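Local coordinates for protein gamma-resorcylate decarboxylase (PDB 4QRO) that probably catalyses the decarboxylation of dihydroxybenzoic acids such as gamma-resorcylate, using a manganese ion bound in an amidohydrolase-type barrel, at residues 251-254 and 255-259. Residues are numbered along the deposited sequence; the frame is centred on the assembly and turned at random.
Sequences DYFN and ENFYL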
ATOM      1  N   ASP A 251       1.584  17.655   1.396  1.00 36.52           N
ATOM      2  CA  ASP A 251       2.009  18.877   0.683  1.00 29.20           C
ATOM      3  C   ASP A 251       2.966  18.539  -0.464  1.00 28.75           C
ATOM      4  O   ASP A 251       2.789  19.017  -1.577  1.00 33.72           O
ATOM      5  CB  ASP A 251       2.665  19.898   1.635  1.00 33.45           C
ATOM      6  CG  ASP A 251       1.682  20.482   2.649  1.00 42.23           C
ATOM      7  OD1 ASP A 251       0.518  20.700   2.301  1.00 40.99           O
ATOM      8  OD2 ASP A 251       2.073  20.694   3.807  1.00 43.92           O
ATOM      9  N   TYR A 252       3.942  17.677  -0.211  1.00 36.88           N
ATOM     10  CA  TYR A 252       4.920  17.283  -1.257  1.00 32.54           C
ATOM     11  C   TYR A 252       4.292  16.387  -2.312  1.00 32.81           C
ATOM     12  O   TYR A 252       4.561  16.506  -3.499  1.00 33.20           O
ATOM     13  CB  TYR A 252       6.140  16.600  -0.615  1.00 31.37           C
ATOM     14  CG  TYR A 252       6.765  17.462   0.479  1.00 31.26           C
ATOM     15  CD1 TYR A 252       7.351  18.689   0.170  1.00 29.15           C
ATOM     16  CD2 TYR A 252       6.725  17.070   1.803  1.00 35.54           C
ATOM     17  CE1 TYR A 252       7.914  19.480   1.149  1.00 33.23           C
ATOM     18  CE2 TYR A 252       7.266  17.857   2.798  1.00 38.32           C
ATOM     19  CZ  TYR A 252       7.868  19.059   2.467  1.00 33.17           C
ATOM     20  OH  TYR A 252       8.395  19.846   3.466  1.00 35.77           O
ATOM     21  N   PHE A 253       3.394  15.520  -1.882  1.00 29.26           N
ATOM     22  CA  PHE A 253       2.635  14.701  -2.813  1.00 27.69           C
ATOM     23  C   PHE A 253       1.842  15.571  -3.782  1.00 28.17           C
ATOM     24  O   PHE A 253       1.852  15.357  -5.020  1.00 30.96           O
ATOM     25  CB  PHE A 253       1.697  13.775  -2.007  1.00 31.62           C
ATOM     26  CG  PHE A 253       1.055  12.684  -2.818  1.00 29.61           C
ATOM     27  CD1 PHE A 253       1.829  11.783  -3.535  1.00 28.91           C
ATOM     28  CD2 PHE A 253      -0.345  12.525  -2.824  1.00 29.24           C
ATOM     29  CE1 PHE A 253       1.226  10.765  -4.281  1.00 32.35           C
ATOM     30  CE2 PHE A 253      -0.936  11.512  -3.565  1.00 30.26           C
ATOM     31  CZ  PHE A 253      -0.156  10.628  -4.289  1.00 33.71           C
ATOM     32  N   ASN A 254       1.147  16.566  -3.236  1.00 29.75           N
ATOM     33  CA  ASN A 254       0.269  17.396  -4.042  1.00 25.52           C
ATOM     34  C   ASN A 254       1.051  18.307  -4.972  1.00 32.16           C
ATOM     35  O   ASN A 254       0.593  18.595  -6.061  1.00 34.86           O
ATOM     36  CB  ASN A 254      -0.626  18.284  -3.190  1.00 32.40           C
ATOM     37  CG  ASN A 254      -1.791  17.533  -2.546  1.00 33.97           C
ATOM     38  OD1 ASN A 254      -2.455  18.067  -1.647  1.00 44.27           O
ATOM     39  ND2 ASN A 254      -2.043  16.342  -2.988  1.00 36.19           N
ATOM     40  N   GLU A 255       2.210  18.765  -4.507  1.00 29.12           N
ATOM     41  CA  GLU A 255       3.004  19.748  -5.245  1.00 27.77           C
ATOM     42  C   GLU A 255       4.086  19.215  -6.190  1.00 30.78           C
ATOM     43  O   GLU A 255       4.439  19.905  -7.148  1.00 33.50           O
ATOM     44  CB  GLU A 255       3.615  20.740  -4.279  1.00 34.59           C
ATOM     45  CG  GLU A 255       2.590  21.687  -3.684  1.00 41.14           C
ATOM     46  CD  GLU A 255       3.136  22.444  -2.500  1.00 69.85           C
ATOM     47  OE1 GLU A 255       4.368  22.437  -2.276  1.00 40.43           O
ATOM     48  OE2 GLU A 255       2.323  23.047  -1.785  1.00 63.27           O
ATOM     49  N   ASN A 256       4.632  18.035  -5.901  1.00 32.52           N
ATOM     50  CA  ASN A 256       5.809  17.511  -6.612  1.00 26.83           C
ATOM     51  C   ASN A 256       5.564  16.216  -7.368  1.00 29.54           C
ATOM     52  O   ASN A 256       6.440  15.757  -8.084  1.00 33.15           O
ATOM     53  CB  ASN A 256       6.953  17.324  -5.594  1.00 31.58           C
ATOM     54  CG  ASN A 256       7.424  18.644  -5.005  1.00 29.76           C
ATOM     55  OD1 ASN A 256       7.015  19.033  -3.901  1.00 33.54           O
ATOM     56  ND2 ASN A 256       8.258  19.365  -5.754  1.00 37.95           N
ATOM     57  N   PHE A 257       4.383  15.622  -7.194  1.00 28.74           N
ATOM     58  CA  PHE A 257       4.072  14.342  -7.802  1.00 31.74           C
ATOM     59  C   PHE A 257       3.023  14.385  -8.900  1.00 27.84           C
ATOM     60  O   PHE A 257       2.082  15.185  -8.861  1.00 28.79           O
ATOM     61  CB  PHE A 257       3.673  13.315  -6.709  1.00 31.22           C
ATOM     62  CG  PHE A 257       4.858  12.777  -5.961  1.00 28.46           C
ATOM     63  CD1 PHE A 257       5.546  13.575  -5.041  1.00 31.92           C
ATOM     64  CD2 PHE A 257       5.363  11.529  -6.248  1.00 29.32           C
ATOM     65  CE1 PHE A 257       6.676  13.099  -4.392  1.00 33.65           C
ATOM     66  CE2 PHE A 257       6.505  11.068  -5.609  1.00 32.90           C
ATOM     67  CZ  PHE A 257       7.150  11.848  -4.678  1.00 39.29           C
ATOM     68  N   TYR A 258       3.208  13.488  -9.879  1.00 29.74           N
ATOM     69  CA  TYR A 258       2.232  13.138 -10.909  1.00 26.80           C
ATOM     70  C   TYR A 258       2.042  11.605 -10.867  1.00 31.69           C
ATOM     71  O   TYR A 258       2.969  10.869 -10.547  1.00 32.42           O
ATOM     72  CB  TYR A 258       2.669  13.568 -12.311  1.00 32.58           C
ATOM     73  CG  TYR A 258       2.914  15.061 -12.434  1.00 31.26           C
ATOM     74  CD1 TYR A 258       4.033  15.632 -11.824  1.00 30.60           C
ATOM     75  CD2 TYR A 258       2.050  15.899 -13.142  1.00 47.23           C
ATOM     76  CE1 TYR A 258       4.271  16.980 -11.885  1.00 50.87           C
ATOM     77  CE2 TYR A 258       2.308  17.277 -13.229  1.00 36.15           C
ATOM     78  CZ  TYR A 258       3.417  17.801 -12.580  1.00 49.78           C
ATOM     79  OH  TYR A 258       3.738  19.145 -12.602  1.00 57.87           O
ATOM     80  N   LEU A 259       0.834  11.143 -11.166  1.00 28.74           N
ATOM     81  CA  LEU A 259       0.495   9.715 -11.175  1.00 30.15           C
ATOM     82  C   LEU A 259       0.084   9.293 -12.564  1.00 33.26           C
ATOM     83  O   LEU A 259      -0.624  10.040 -13.218  1.00 31.44           O
ATOM     84  CB  LEU A 259      -0.722   9.453 -10.254  1.00 26.06           C
ATOM     85  CG  LEU A 259      -0.655  10.116  -8.888  1.00 28.50           C
ATOM     86  CD1 LEU A 259      -1.851   9.651  -8.028  1.00 38.56           C
ATOM     87  CD2 LEU A 259       0.682   9.819  -8.211  1.00 32.70           C
TER
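Phe253 brings CD1 of its ring against the base of the Phe257 side chain, 4.0 Å from Phe257 CB, the two side chains crossing at about a right angle where helix 249-256 runs directly into strand 257-260. This is a helix-to-strand junction of the amidohydrolase barrel, and the strand enters the parallel sheet between strands 214-216 and 282-283. The two phenyl rings meet obliquely, their planes at 39° and their centroids 5.9 Å apart. With chi1 at -168° the Phe253 ring is turned away from its own backbone N and reaches forward to the strand; there CE1 lies 4.1 Å from Leu259 CD2, the leucine also crossing the phenylalanine at about a right angle. Leu223, Pro224 and Met227 of helix 223-232 pack on Phe253, while Met201 of helix 188-202 touches both phenylalanines, and all three apolar side chains are buried.

The last helical turn is held by its backbone: Glu255 N donates to Asp251 O, and Asn256 N to Tyr252 O at 2.8 Å. The next bond, Phe257 N to Phe253 O at 3.3 Å, is weak, consistent with Phe257 being the first residue to leave helical geometry.

On another side of the turn, Tyr252 and Asn256 run side by side in the same direction, and Asn256 OD1 sits at the edge of the tyrosine ring. Their polar ends are tied down elsewhere: Tyr252 OH is hydrogen-bonded to Asp207 OD1 and to Arg247 N, and Asn256 ND2 to the carbonyl oxygens of Pro210 and Leu212. Glu255, extended beyond CG, forms a salt bridge through OE1 with Arg247, which probably eases the like charges of Glu255 OE2 and Asp251 OD1, 5.0 Å apart. Back at the junction, Tyr252 O also meets the edge of the Phe257 ring, in its plane, 3.5 Å from CD1.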